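Local coordinates for octenoyl-coa reductase/carboxylase (Streptomyces sp., PDB 4A0S), which catalyses the NADP-dependent reductive carboxylation of 2-octenoyl-CoA, providing an unusual extender unit for cinnabaramide polyketide biosynthesis, at residues A[72-77]-A[395-400]; A[383-388]-A[404-409]. All coordinates share one frame; numbering follows the deposited sequence.

Contact 1: A[72-77]-A[395-400]. With NAP (NADP nicotinamide-adenine-dinucleotide phosphate), chain F.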
loop_
_atom_site.group_PDB
_atom_site.type_symbol
_atom_site.label_atom_id
_atom_site.label_comp_id
_atom_site.label_asym_id
_atom_site.label_seq_id
_atom_site.Cartn_x
_atom_site.Cartn_y
_atom_site.Cartn_z
ATOM N N SER A 72 -32.739 1.621 15.539
ATOM C CA SER A 72 -31.718 0.659 15.225
ATOM C C SER A 72 -32.092 0.149 13.845
ATOM O O SER A 72 -32.853 0.809 13.121
ATOM C CB SER A 72 -31.733 -0.445 16.282
ATOM O OG SER A 72 -30.682 -1.365 16.100
ATOM N N SER A 73 -31.545 -0.992 13.445
ATOM C CA SER A 73 -31.918 -1.543 12.163
ATOM C C SER A 73 -31.819 -3.044 12.255
ATOM O O SER A 73 -31.137 -3.586 13.148
ATOM C CB SER A 73 -30.973 -1.035 11.072
ATOM O OG SER A 73 -29.749 -1.743 11.120
ATOM N N ILE A 74 -32.482 -3.727 11.332
ATOM C CA ILE A 74 -32.214 -5.146 11.176
ATOM C C ILE A 74 -30.978 -5.277 10.307
ATOM O O ILE A 74 -30.869 -4.632 9.246
ATOM C CB ILE A 74 -33.393 -5.909 10.541
ATOM C CG1 ILE A 74 -34.668 -5.622 11.317
ATOM C CG2 ILE A 74 -33.091 -7.407 10.499
ATOM C CD1 ILE A 74 -34.605 -6.074 12.764
ATOM N N ASN A 75 -30.032 -6.067 10.797
ATOM C CA ASN A 75 -28.910 -6.467 10.005
ATOM C C ASN A 75 -29.014 -7.926 9.776
ATOM O O ASN A 75 -29.758 -8.619 10.471
ATOM C CB ASN A 75 -27.613 -6.111 10.712
ATOM C CG ASN A 75 -27.283 -4.680 10.525
ATOM O OD1 ASN A 75 -26.876 -4.283 9.441
ATOM N ND2 ASN A 75 -27.536 -3.878 11.540
ATOM N N TYR A 76 -28.286 -8.412 8.789
ATOM C CA TYR A 76 -28.405 -9.804 8.550
ATOM C C TYR A 76 -27.920 -10.574 9.760
ATOM O O TYR A 76 -28.458 -11.621 10.055
ATOM C CB TYR A 76 -27.779 -10.254 7.228
ATOM C CG TYR A 76 -28.627 -11.338 6.624
ATOM C CD1 TYR A 76 -28.630 -12.614 7.177
ATOM C CD2 TYR A 76 -29.475 -11.084 5.555
ATOM C CE1 TYR A 76 -29.425 -13.628 6.671
ATOM C CE2 TYR A 76 -30.290 -12.108 5.030
ATOM C CZ TYR A 76 -30.257 -13.380 5.610
ATOM O OH TYR A 76 -31.012 -14.431 5.116
ATOM N N ASN A 77 -26.941 -10.034 10.487
ATOM C CA ASN A 77 -26.444 -10.755 11.655
ATOM C C ASN A 77 -27.524 -10.924 12.731
ATOM O O ASN A 77 -27.493 -11.889 13.497
ATOM C CB ASN A 77 -25.133 -10.174 12.224
ATOM C CG ASN A 77 -25.304 -8.781 12.847
ATOM O OD1 ASN A 77 -26.346 -8.152 12.732
ATOM N ND2 ASN A 77 -24.258 -8.299 13.517
ATOM N N GLU A 395 -40.844 -9.030 13.139
ATOM C CA GLU A 395 -41.352 -8.993 11.778
ATOM C C GLU A 395 -40.330 -8.334 10.889
ATOM O O GLU A 395 -40.022 -8.837 9.814
ATOM C CB GLU A 395 -42.657 -8.199 11.724
ATOM C CG GLU A 395 -43.291 -8.113 10.344
ATOM C CD GLU A 395 -43.561 -9.473 9.733
ATOM O OE1 GLU A 395 -43.806 -10.452 10.481
ATOM O OE2 GLU A 395 -43.509 -9.563 8.494
ATOM N N ALA A 396 -39.791 -7.210 11.352
ATOM C CA ALA A 396 -38.740 -6.509 10.614
ATOM C C ALA A 396 -37.626 -7.481 10.279
ATOM O O ALA A 396 -37.180 -7.561 9.146
ATOM C CB ALA A 396 -38.221 -5.334 11.410
ATOM N N CYS A 397 -37.212 -8.250 11.278
ATOM C CA CYS A 397 -36.194 -9.276 11.115
ATOM C C CYS A 397 -36.602 -10.348 10.107
ATOM O O CYS A 397 -35.832 -10.701 9.207
ATOM C CB CYS A 397 -35.897 -9.908 12.461
ATOM S SG CYS A 397 -34.316 -10.694 12.505
ATOM N N ARG A 398 -37.830 -10.843 10.254
ATOM C CA ARG A 398 -38.394 -11.797 9.316
ATOM C C ARG A 398 -38.376 -11.223 7.908
ATOM O O ARG A 398 -38.064 -11.923 6.949
ATOM C CB ARG A 398 -39.829 -12.129 9.736
ATOM C CG ARG A 398 -40.547 -13.136 8.858
ATOM C CD ARG A 398 -39.872 -14.486 8.930
ATOM N NE ARG A 398 -40.658 -15.516 8.270
ATOM C CZ ARG A 398 -40.201 -16.726 7.958
ATOM N NH1 ARG A 398 -38.944 -17.060 8.231
ATOM N NH2 ARG A 398 -41.002 -17.597 7.358
ATOM N N VAL A 399 -38.725 -9.954 7.775
ATOM C CA VAL A 399 -38.713 -9.313 6.461
ATOM C C VAL A 399 -37.347 -9.485 5.813
ATOM O O VAL A 399 -37.252 -9.949 4.684
ATOM C CB VAL A 399 -39.107 -7.815 6.550
ATOM C CG1 VAL A 399 -38.591 -7.044 5.331
ATOM C CG2 VAL A 399 -40.629 -7.667 6.695
ATOM N N VAL A 400 -36.297 -9.117 6.546
ATOM C CA VAL A 400 -34.929 -9.266 6.065
ATOM C C VAL A 400 -34.570 -10.727 5.846
ATOM O O VAL A 400 -33.982 -11.073 4.834
ATOM C CB VAL A 400 -33.909 -8.596 7.012
ATOM C CG1 VAL A 400 -32.454 -8.939 6.583
ATOM C CG2 VAL A 400 -34.139 -7.100 7.014
HETATM P PA NAP F . -29.513 -7.918 3.008
HETATM O O1A NAP F . -29.947 -6.431 3.290
HETATM O O2A NAP F . -30.559 -8.974 3.210
HETATM O O5B NAP F . -29.054 -7.950 1.540
HETATM C C5B NAP F . -28.478 -9.155 1.077
HETATM C C4B NAP F . -28.695 -9.188 -0.427
HETATM O O4B NAP F . -28.060 -10.393 -0.880
HETATM C C3B NAP F . -30.184 -9.276 -0.826
HETATM O O3B NAP F . -30.481 -8.057 -1.475
HETATM C C2B NAP F . -30.227 -10.354 -1.898
HETATM O O2B NAP F . -29.983 -9.826 -3.200
HETATM C C1B NAP F . -29.088 -11.247 -1.558
HETATM N N9A NAP F . -29.563 -12.242 -0.563
HETATM C C8A NAP F . -30.491 -12.108 0.399
HETATM N N7A NAP F . -30.592 -13.239 1.108
HETATM C C5A NAP F . -29.717 -14.080 0.577
HETATM C C6A NAP F . -29.396 -15.384 0.864
HETATM N N6A NAP F . -29.998 -16.006 1.877
HETATM N N1A NAP F . -28.460 -15.973 0.137
HETATM C C2A NAP F . -27.834 -15.332 -0.847
HETATM N N3A NAP F . -28.128 -14.093 -1.174
HETATM C C4A NAP F . -29.064 -13.455 -0.466
HETATM O O3 NAP F . -28.232 -8.304 3.888
HETATM P PN NAP F . -26.913 -7.390 3.981
HETATM O O1N NAP F . -27.200 -6.525 5.258
HETATM O O2N NAP F . -26.557 -6.683 2.699
HETATM O O5D NAP F . -25.887 -8.548 4.372
HETATM C C5D NAP F . -25.561 -9.448 3.317
HETATM C C4D NAP F . -24.568 -10.407 3.910
HETATM O O4D NAP F . -23.441 -9.591 4.383
HETATM C C3D NAP F . -25.093 -11.133 5.150
HETATM O O3D NAP F . -24.556 -12.464 5.003
HETATM C C2D NAP F . -24.453 -10.403 6.310
HETATM O O2D NAP F . -24.278 -11.269 7.456
HETATM C C1D NAP F . -23.096 -10.142 5.686
HETATM N N1N NAP F . -22.593 -8.933 6.295
HETATM C C2N NAP F . -21.302 -8.969 6.775
HETATM C C3N NAP F . -20.842 -7.813 7.338
HETATM C C7N NAP F . -19.461 -7.859 7.866
HETATM O O7N NAP F . -18.731 -8.843 7.704
HETATM N N7N NAP F . -19.148 -6.785 8.539
HETATM C C4N NAP F . -21.619 -6.654 7.427
HETATM C C5N NAP F . -22.912 -6.600 6.935
HETATM C C6N NAP F . -23.401 -7.759 6.354
HETATM P P2B NAP F . -30.411 -10.787 -4.418
HETATM O O1X NAP F . -30.399 -9.629 -5.564
HETATM O O2X NAP F . -29.269 -11.883 -4.714
HETATM O O3X NAP F . -31.760 -11.286 -3.960
#

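Contact 2: A[383-388]-A[404-409]. With NAP (NADP nicotinamide-adenine-dinucleotide phosphate), chain F.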
loop_
_atom_site.group_PDB
_atom_site.type_symbol
_atom_site.label_atom_id
_atom_site.label_comp_id
_atom_site.label_asym_id
_atom_site.label_seq_id
_atom_site.Cartn_x
_atom_site.Cartn_y
_atom_site.Cartn_z
ATOM N N ALA A 383 -30.036 4.178 3.411
ATOM C CA ALA A 383 -30.681 3.233 2.531
ATOM C C ALA A 383 -31.954 2.715 3.198
ATOM O O ALA A 383 -32.395 1.616 2.910
ATOM C CB ALA A 383 -29.739 2.088 2.244
ATOM N N MET A 384 -32.543 3.517 4.079
ATOM C CA MET A 384 -33.738 3.073 4.791
ATOM C C MET A 384 -34.878 2.957 3.813
ATOM O O MET A 384 -35.078 3.831 2.987
ATOM C CB MET A 384 -34.090 4.045 5.901
ATOM C CG MET A 384 -35.251 3.598 6.758
ATOM S SD MET A 384 -35.531 4.852 7.982
ATOM C CE MET A 384 -36.406 6.088 7.014
ATOM N N SER A 385 -35.617 1.864 3.898
ATOM C CA SER A 385 -36.743 1.641 3.000
ATOM C C SER A 385 -38.012 1.338 3.766
ATOM O O SER A 385 -39.114 1.374 3.203
ATOM C CB SER A 385 -36.443 0.480 2.068
ATOM O OG SER A 385 -36.324 -0.736 2.777
ATOM N N ALA A 386 -37.847 1.009 5.042
ATOM C CA ALA A 386 -38.968 0.643 5.886
ATOM C C ALA A 386 -38.596 0.898 7.323
ATOM O O ALA A 386 -37.422 0.873 7.687
ATOM C CB ALA A 386 -39.347 -0.829 5.675
ATOM N N VAL A 387 -39.602 1.184 8.137
ATOM C CA VAL A 387 -39.375 1.424 9.544
ATOM C C VAL A 387 -40.405 0.598 10.289
ATOM O O VAL A 387 -41.566 0.569 9.910
ATOM C CB VAL A 387 -39.549 2.923 9.897
ATOM C CG1 VAL A 387 -39.152 3.174 11.339
ATOM C CG2 VAL A 387 -38.752 3.805 8.944
ATOM N N TYR A 388 -39.969 -0.112 11.320
ATOM C CA TYR A 388 -40.868 -0.851 12.179
ATOM C C TYR A 388 -40.641 -0.365 13.583
ATOM O O TYR A 388 -39.503 -0.033 13.934
ATOM C CB TYR A 388 -40.541 -2.341 12.131
ATOM C CG TYR A 388 -40.950 -2.998 10.863
ATOM C CD1 TYR A 388 -40.174 -2.879 9.711
ATOM C CD2 TYR A 388 -42.133 -3.736 10.797
ATOM C CE1 TYR A 388 -40.564 -3.472 8.529
ATOM C CE2 TYR A 388 -42.530 -4.340 9.625
ATOM C CZ TYR A 388 -41.745 -4.206 8.495
ATOM O OH TYR A 388 -42.140 -4.811 7.333
ATOM N N ARG A 404 -37.461 -9.703 1.744
ATOM C CA ARG A 404 -38.591 -8.938 1.249
ATOM C C ARG A 404 -38.302 -7.451 1.237
ATOM O O ARG A 404 -39.131 -6.655 0.794
ATOM C CB ARG A 404 -39.833 -9.217 2.092
ATOM C CG ARG A 404 -40.455 -10.598 1.845
ATOM C CD ARG A 404 -41.641 -10.828 2.769
ATOM N NE ARG A 404 -42.736 -9.897 2.515
ATOM C CZ ARG A 404 -43.580 -9.991 1.494
ATOM N NH1 ARG A 404 -43.450 -10.969 0.611
ATOM N NH2 ARG A 404 -44.550 -9.093 1.339
ATOM N N GLN A 405 -37.126 -7.080 1.741
ATOM C CA GLN A 405 -36.715 -5.694 1.788
ATOM C C GLN A 405 -35.682 -5.352 0.714
ATOM O O GLN A 405 -35.028 -6.217 0.164
ATOM C CB GLN A 405 -36.113 -5.401 3.158
ATOM C CG GLN A 405 -34.605 -5.567 3.257
ATOM C CD GLN A 405 -34.116 -7.009 3.158
ATOM O OE1 GLN A 405 -34.891 -7.948 2.977
ATOM N NE2 GLN A 405 -32.813 -7.180 3.290
ATOM N N VAL A 406 -35.568 -4.072 0.421
ATOM C CA VAL A 406 -34.388 -3.565 -0.228
ATOM C C VAL A 406 -33.808 -2.572 0.761
ATOM O O VAL A 406 -34.527 -2.080 1.651
ATOM C CB VAL A 406 -34.707 -2.922 -1.593
ATOM C CG1 VAL A 406 -35.322 -3.963 -2.499
ATOM C CG2 VAL A 406 -35.641 -1.700 -1.430
ATOM N N GLY A 407 -32.512 -2.301 0.634
ATOM C CA GLY A 407 -31.867 -1.379 1.523
ATOM C C GLY A 407 -31.964 -1.857 2.948
ATOM O O GLY A 407 -31.714 -3.025 3.245
ATOM N N LYS A 408 -32.353 -0.942 3.823
ATOM C CA LYS A 408 -32.280 -1.164 5.240
ATOM C C LYS A 408 -33.636 -0.995 5.876
ATOM O O LYS A 408 -34.366 -0.045 5.594
ATOM C CB LYS A 408 -31.321 -0.165 5.886
ATOM C CG LYS A 408 -29.836 -0.398 5.627
ATOM C CD LYS A 408 -29.287 -1.663 6.271
ATOM C CE LYS A 408 -29.579 -1.705 7.756
ATOM N NZ LYS A 408 -28.911 -2.845 8.415
ATOM N N VAL A 409 -33.940 -1.922 6.759
ATOM C CA VAL A 409 -35.134 -1.838 7.560
ATOM C C VAL A 409 -34.751 -1.268 8.902
ATOM O O VAL A 409 -34.001 -1.875 9.650
ATOM C CB VAL A 409 -35.794 -3.198 7.760
ATOM C CG1 VAL A 409 -37.076 -3.012 8.589
ATOM C CG2 VAL A 409 -36.145 -3.797 6.424
HETATM P PA NAP F . -29.513 -7.918 3.008
HETATM O O1A NAP F . -29.947 -6.431 3.290
HETATM O O2A NAP F . -30.559 -8.974 3.210
HETATM O O5B NAP F . -29.054 -7.950 1.540
HETATM C C5B NAP F . -28.478 -9.155 1.077
HETATM C C4B NAP F . -28.695 -9.188 -0.427
HETATM O O4B NAP F . -28.060 -10.393 -0.880
HETATM C C3B NAP F . -30.184 -9.276 -0.826
HETATM O O3B NAP F . -30.481 -8.057 -1.475
HETATM C C2B NAP F . -30.227 -10.354 -1.898
HETATM O O2B NAP F . -29.983 -9.826 -3.200
HETATM C C1B NAP F . -29.088 -11.247 -1.558
HETATM N N9A NAP F . -29.563 -12.242 -0.563
HETATM C C8A NAP F . -30.491 -12.108 0.399
HETATM N N7A NAP F . -30.592 -13.239 1.108
HETATM C C5A NAP F . -29.717 -14.080 0.577
HETATM C C6A NAP F . -29.396 -15.384 0.864
HETATM N N6A NAP F . -29.998 -16.006 1.877
HETATM N N1A NAP F . -28.460 -15.973 0.137
HETATM C C2A NAP F . -27.834 -15.332 -0.847
HETATM N N3A NAP F . -28.128 -14.093 -1.174
HETATM C C4A NAP F . -29.064 -13.455 -0.466
HETATM O O3 NAP F . -28.232 -8.304 3.888
HETATM P PN NAP F . -26.913 -7.390 3.981
HETATM O O1N NAP F . -27.200 -6.525 5.258
HETATM O O2N NAP F . -26.557 -6.683 2.699
HETATM O O5D NAP F . -25.887 -8.548 4.372
HETATM C C5D NAP F . -25.561 -9.448 3.317
HETATM C C4D NAP F . -24.568 -10.407 3.910
HETATM O O4D NAP F . -23.441 -9.591 4.383
HETATM C C3D NAP F . -25.093 -11.133 5.150
HETATM O O3D NAP F . -24.556 -12.464 5.003
HETATM C C2D NAP F . -24.453 -10.403 6.310
HETATM O O2D NAP F . -24.278 -11.269 7.456
HETATM C C1D NAP F . -23.096 -10.142 5.686
HETATM N N1N NAP F . -22.593 -8.933 6.295
HETATM C C2N NAP F . -21.302 -8.969 6.775
HETATM C C3N NAP F . -20.842 -7.813 7.338
HETATM C C7N NAP F . -19.461 -7.859 7.866
HETATM O O7N NAP F . -18.731 -8.843 7.704
HETATM N N7N NAP F . -19.148 -6.785 8.539
HETATM C C4N NAP F . -21.619 -6.654 7.427
HETATM C C5N NAP F . -22.912 -6.600 6.935
HETATM C C6N NAP F . -23.401 -7.759 6.354
HETATM P P2B NAP F . -30.411 -10.787 -4.418
HETATM O O1X NAP F . -30.399 -9.629 -5.564
HETATM O O2X NAP F . -29.269 -11.883 -4.714
HETATM O O3X NAP F . -31.760 -11.286 -3.960
HETATM O O HOH W 1 -37.896 -2.628 1.981
#

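Contact 1: A[72-77]-A[395-400]
Ile74, the residue after Ser73, presses its branched side chain against one side of helix 393-401 and shows how a single aliphatic residue can span about one turn of helix. With chi1 at -53° its two branches part company: CG1 lies beside the backbone N and meets the methyl group of Ala396 (CG1 to CB 3.6 Å), while CG2, opposite the backbone N, meets Val400, 3.7 Å from that residue's CG2. Between them sits Cys397, whose SG is 4.0 Å from Ile74 CG2 and whose backbone N is 3.7 Å from Ile74 CD1. The side chains of Ile74 and Val400 run alongside each other with opposite headings, so they meet flank to flank. Helix 393-401 is the crossover helix of a beta-alpha-beta unit and packs against the sheet in which strands 64-73 and 408-412 are neighbours, in an enzyme of the medium-chain dehydrogenase/reductase family. Asn75 then turns away and stands at the N-cap position of helix 76-82, though its side chain makes no capping bond. Tyr76 opens that helix and takes the contact to the cofactor. Val400 CG1, which points away from its own backbone N (chi1 172°), approaches the ring obliquely, 3.8 Å from Tyr76 CD2. The NADP phosphate oxygen O2A lies at the ring edge, in its plane, 3.3 Å from Tyr76 CD2, and Tyr76 CB rests on the nicotinamide ribose, 3.5 Å from C2D.

Contact 2: A[383-388]-A[404-409]
Ser385 and Lys408 hold the tight centre of this pairing, where two backbone bonds run between the two segments. Ser385 N donates to Lys408 O (2.8 Å, N-H...O 159°), and Lys408 N donates to Ala383 O at 2.7 Å, coming from above the carbonyl plane by 40°. The same acceptors also take CH...O contacts, Gly407 CA lying 3.3 Å from Ala383 O. The hydroxyl of Ser385 sits between its own backbone N and carbonyl carbon (chi1 65°) and gives a short bond, 2.5 Å from OG to Val406 O. Close by, the methyl CG1 of Val409 abuts the edge of the Tyr388 ring, near its plane, at 3.3 Å from CD1.

The looser side is hydrated. One water donates to Ser385 OG at 2.6 Å and accepts from Val406 N, adding a water-mediated link beside the direct bond to Val406 O. Ala386 packs more loosely, its CB 4.3 Å from Val409 CG1. Away from this flank, Gln405 turns its amide toward the cofactor, and NE2 donates to the NADP phosphate oxygen O2A at 2.9 Å.

Met384 pairs with Lys408 and Ala386 with Val409, a one-residue shift that makes a beta bulge in the parallel pair of a beta-alpha-beta crossover.

The two contacts, with centres about 9 Å apart, belong to one beta-alpha-beta unit: contact 2 joins its two strands, and contact 1 lays its helix against residues 72-77. They also touch directly. Strands 64-73 and 408-412 are neighbours in the sheet, and Ile74 N lies 2.9 Å from Val409 O, a probable hydrogen bond. The amine of Lys408 reaches the adjoining residues 73-74, with NZ 2.8 Å from Ile74 O, probably another hydrogen bond. Both contacts end at the NADP pyrophosphate: Tyr76 and Val400 of contact 1 both lie against oxygen O2A, while contact 2 brings the Gln405 amide to that same oxygen.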